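Protein BIM1 (Saccharomyces cerevisiae, PDB 4E61) binds microtubules, particularly at their plus ends, and takes part in spindle orientation in yeast mitosis, the piece here being its dimeric C-terminal EB1-like domain. Local coordinates at residues A[57-62]-A[87-92]. Residues are numbered along the deposited sequence; the frame is centred on the assembly and turned at random.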
loop_
_atom_site.group_PDB
_atom_site.type_symbol
_atom_site.label_atom_id
_atom_site.label_comp_id
_atom_site.label_asym_id
_atom_site.label_seq_id
_atom_site.Cartn_x
_atom_site.Cartn_y
_atom_site.Cartn_z
ATOM N N THR A 57 25.126 11.664 4.136
ATOM C CA THR A 57 26.005 12.598 3.449
ATOM C C THR A 57 26.335 13.805 4.348
ATOM O O THR A 57 27.511 14.134 4.503
ATOM C CB THR A 57 25.371 12.971 2.107
ATOM O OG1 THR A 57 25.458 11.834 1.252
ATOM C CG2 THR A 57 26.025 14.173 1.451
ATOM N N THR A 58 25.318 14.446 4.962
ATOM C CA THR A 58 25.607 15.586 5.829
ATOM C C THR A 58 26.237 15.203 7.142
ATOM O O THR A 58 26.919 16.031 7.725
ATOM C CB THR A 58 24.536 16.693 5.882
ATOM O OG1 THR A 58 23.816 16.677 7.114
ATOM C CG2 THR A 58 23.663 16.762 4.653
ATOM N N GLN A 59 26.054 13.954 7.590
ATOM C CA GLN A 59 26.711 13.442 8.796
ATOM C C GLN A 59 28.211 13.270 8.532
ATOM O O GLN A 59 29.020 13.524 9.430
ATOM C CB GLN A 59 26.113 12.107 9.218
ATOM C CG GLN A 59 25.435 12.186 10.569
ATOM C CD GLN A 59 24.541 11.011 10.814
ATOM O OE1 GLN A 59 24.756 9.897 10.302
ATOM N NE2 GLN A 59 23.507 11.242 11.605
ATOM N N ASP A 60 28.568 12.854 7.294
ATOM C CA ASP A 60 29.948 12.699 6.859
ATOM C C ASP A 60 30.664 14.061 6.836
ATOM O O ASP A 60 31.796 14.135 7.296
ATOM C CB ASP A 60 30.015 11.967 5.505
ATOM C CG ASP A 60 29.562 10.510 5.551
ATOM O OD1 ASP A 60 29.252 10.008 6.674
ATOM O OD2 ASP A 60 29.492 9.875 4.470
ATOM N N LEU A 61 29.982 15.145 6.444
ATOM C CA LEU A 61 30.568 16.486 6.453
ATOM C C LEU A 61 30.713 17.058 7.879
ATOM O O LEU A 61 31.621 17.850 8.117
ATOM C CB LEU A 61 29.774 17.455 5.564
ATOM C CG LEU A 61 29.380 16.995 4.160
ATOM C CD1 LEU A 61 28.640 18.104 3.433
ATOM C CD2 LEU A 61 30.590 16.547 3.349
ATOM N N ILE A 62 29.819 16.682 8.817
ATOM C CA ILE A 62 29.895 17.137 10.213
ATOM C C ILE A 62 31.028 16.365 10.924
ATOM O O ILE A 62 31.820 16.977 11.651
ATOM C CB ILE A 62 28.531 17.060 10.975
ATOM C CG1 ILE A 62 27.416 17.861 10.251
ATOM C CG2 ILE A 62 28.685 17.544 12.432
ATOM C CD1 ILE A 62 25.990 17.414 10.556
ATOM N N ARG A 87 21.964 17.841 15.886
ATOM C CA ARG A 87 20.839 17.456 16.737
ATOM C C ARG A 87 19.649 17.083 15.849
ATOM O O ARG A 87 19.016 16.046 16.057
ATOM C CB ARG A 87 20.458 18.645 17.639
ATOM C CG ARG A 87 19.965 18.287 19.030
ATOM C CD ARG A 87 19.815 19.545 19.871
ATOM N NE ARG A 87 21.102 20.198 20.115
ATOM C CZ ARG A 87 21.271 21.515 20.203
ATOM N NH1 ARG A 87 20.233 22.336 20.088
ATOM N NH2 ARG A 87 22.480 22.022 20.411
ATOM N N PHE A 88 19.377 17.919 14.843
ATOM C CA PHE A 88 18.295 17.710 13.895
ATOM C C PHE A 88 18.597 16.508 13.025
ATOM O O PHE A 88 17.727 15.653 12.883
ATOM C CB PHE A 88 18.049 18.970 13.049
ATOM C CG PHE A 88 16.882 18.852 12.104
ATOM C CD1 PHE A 88 15.590 19.087 12.542
ATOM C CD2 PHE A 88 17.069 18.461 10.783
ATOM C CE1 PHE A 88 14.510 18.980 11.660
ATOM C CE2 PHE A 88 15.982 18.327 9.911
ATOM C CZ PHE A 88 14.714 18.598 10.353
ATOM N N VAL A 89 19.830 16.420 12.484
ATOM C CA VAL A 89 20.277 15.308 11.641
ATOM C C VAL A 89 20.122 13.986 12.391
ATOM O O VAL A 89 19.625 13.026 11.802
ATOM C CB VAL A 89 21.699 15.522 11.034
ATOM C CG1 VAL A 89 22.210 14.263 10.347
ATOM C CG2 VAL A 89 21.707 16.673 10.043
ATOM N N LYS A 90 20.464 13.963 13.695
ATOM C CA LYS A 90 20.348 12.772 14.542
ATOM C C LYS A 90 18.898 12.387 14.847
ATOM O O LYS A 90 18.596 11.195 14.931
ATOM C CB LYS A 90 21.206 12.870 15.823
ATOM C CG LYS A 90 22.715 12.656 15.585
ATOM C CD LYS A 90 23.059 11.213 15.171
ATOM C CE LYS A 90 24.528 11.020 14.888
ATOM N NZ LYS A 90 24.824 9.619 14.492
ATOM N N LYS A 91 18.002 13.385 14.959
ATOM C CA LYS A 91 16.572 13.184 15.173
ATOM C C LYS A 91 15.982 12.471 13.958
ATOM O O LYS A 91 15.255 11.501 14.132
ATOM C CB LYS A 91 15.860 14.529 15.418
ATOM C CG LYS A 91 15.902 14.989 16.866
ATOM C CD LYS A 91 15.216 16.349 17.069
ATOM C CE LYS A 91 16.212 17.397 17.505
ATOM N NZ LYS A 91 15.597 18.740 17.627
ATOM N N VAL A 92 16.349 12.916 12.733
ATOM C CA VAL A 92 15.898 12.341 11.456
ATOM C C VAL A 92 16.408 10.911 11.322
ATOM O O VAL A 92 15.653 10.033 10.910
ATOM C CB VAL A 92 16.279 13.203 10.207
ATOM C CG1 VAL A 92 15.669 12.624 8.951
ATOM C CG2 VAL A 92 15.827 14.649 10.354
#
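In the EB1-like motif of BIM1 the short helix 84-101 folds back against the end of the long helix 2-63, and V89 faces T58, Q59 and I62 at this return. The local axes run roughly antiparallel, at 143°, and come no closer than 10.6 Å, a wide spacing that leaves the joining to side chains; no hydrogen bond links the two segments.

V89 divides its two methyls among three partners. CG1, anti to the backbone N (chi1 171°), lies alongside the Q59 chain, the two side chains passing in opposite directions. Its nearest approach is 3.5 Å, to Q59 NE2. CG2 points away from Q59 and meets T58 OG1 at 3.6 Å and, more loosely, I62 CD1 at 4.4 Å.

Beyond CG the extended chain of Q59 carries its amide to K90, whose chain bends at chi2 (-68°) and crosses that of Q59 nearly at right angles. The end of K90 lies over one face of the amide, with K90 CE 3.4 Å from Q59 NE2 in a van der Waals contact. Q59 NE2 and K90 NZ both reach OE2 of E93, three residues after K90, by a hydrogen bond and a salt bridge respectively, while Q59 OE1 turns back to a weak hydrogen bond with H56 ND1 on its own helix. The carboxylate thus ties the glutamine to the second helix and probably steadies the lysine over the amide.

F88 of the second subunit packs on both T58 and V89, so the antiparallel pair sits in the dimer interface, as in the four-helix bundle that two chains form in EB1 C-terminal domains.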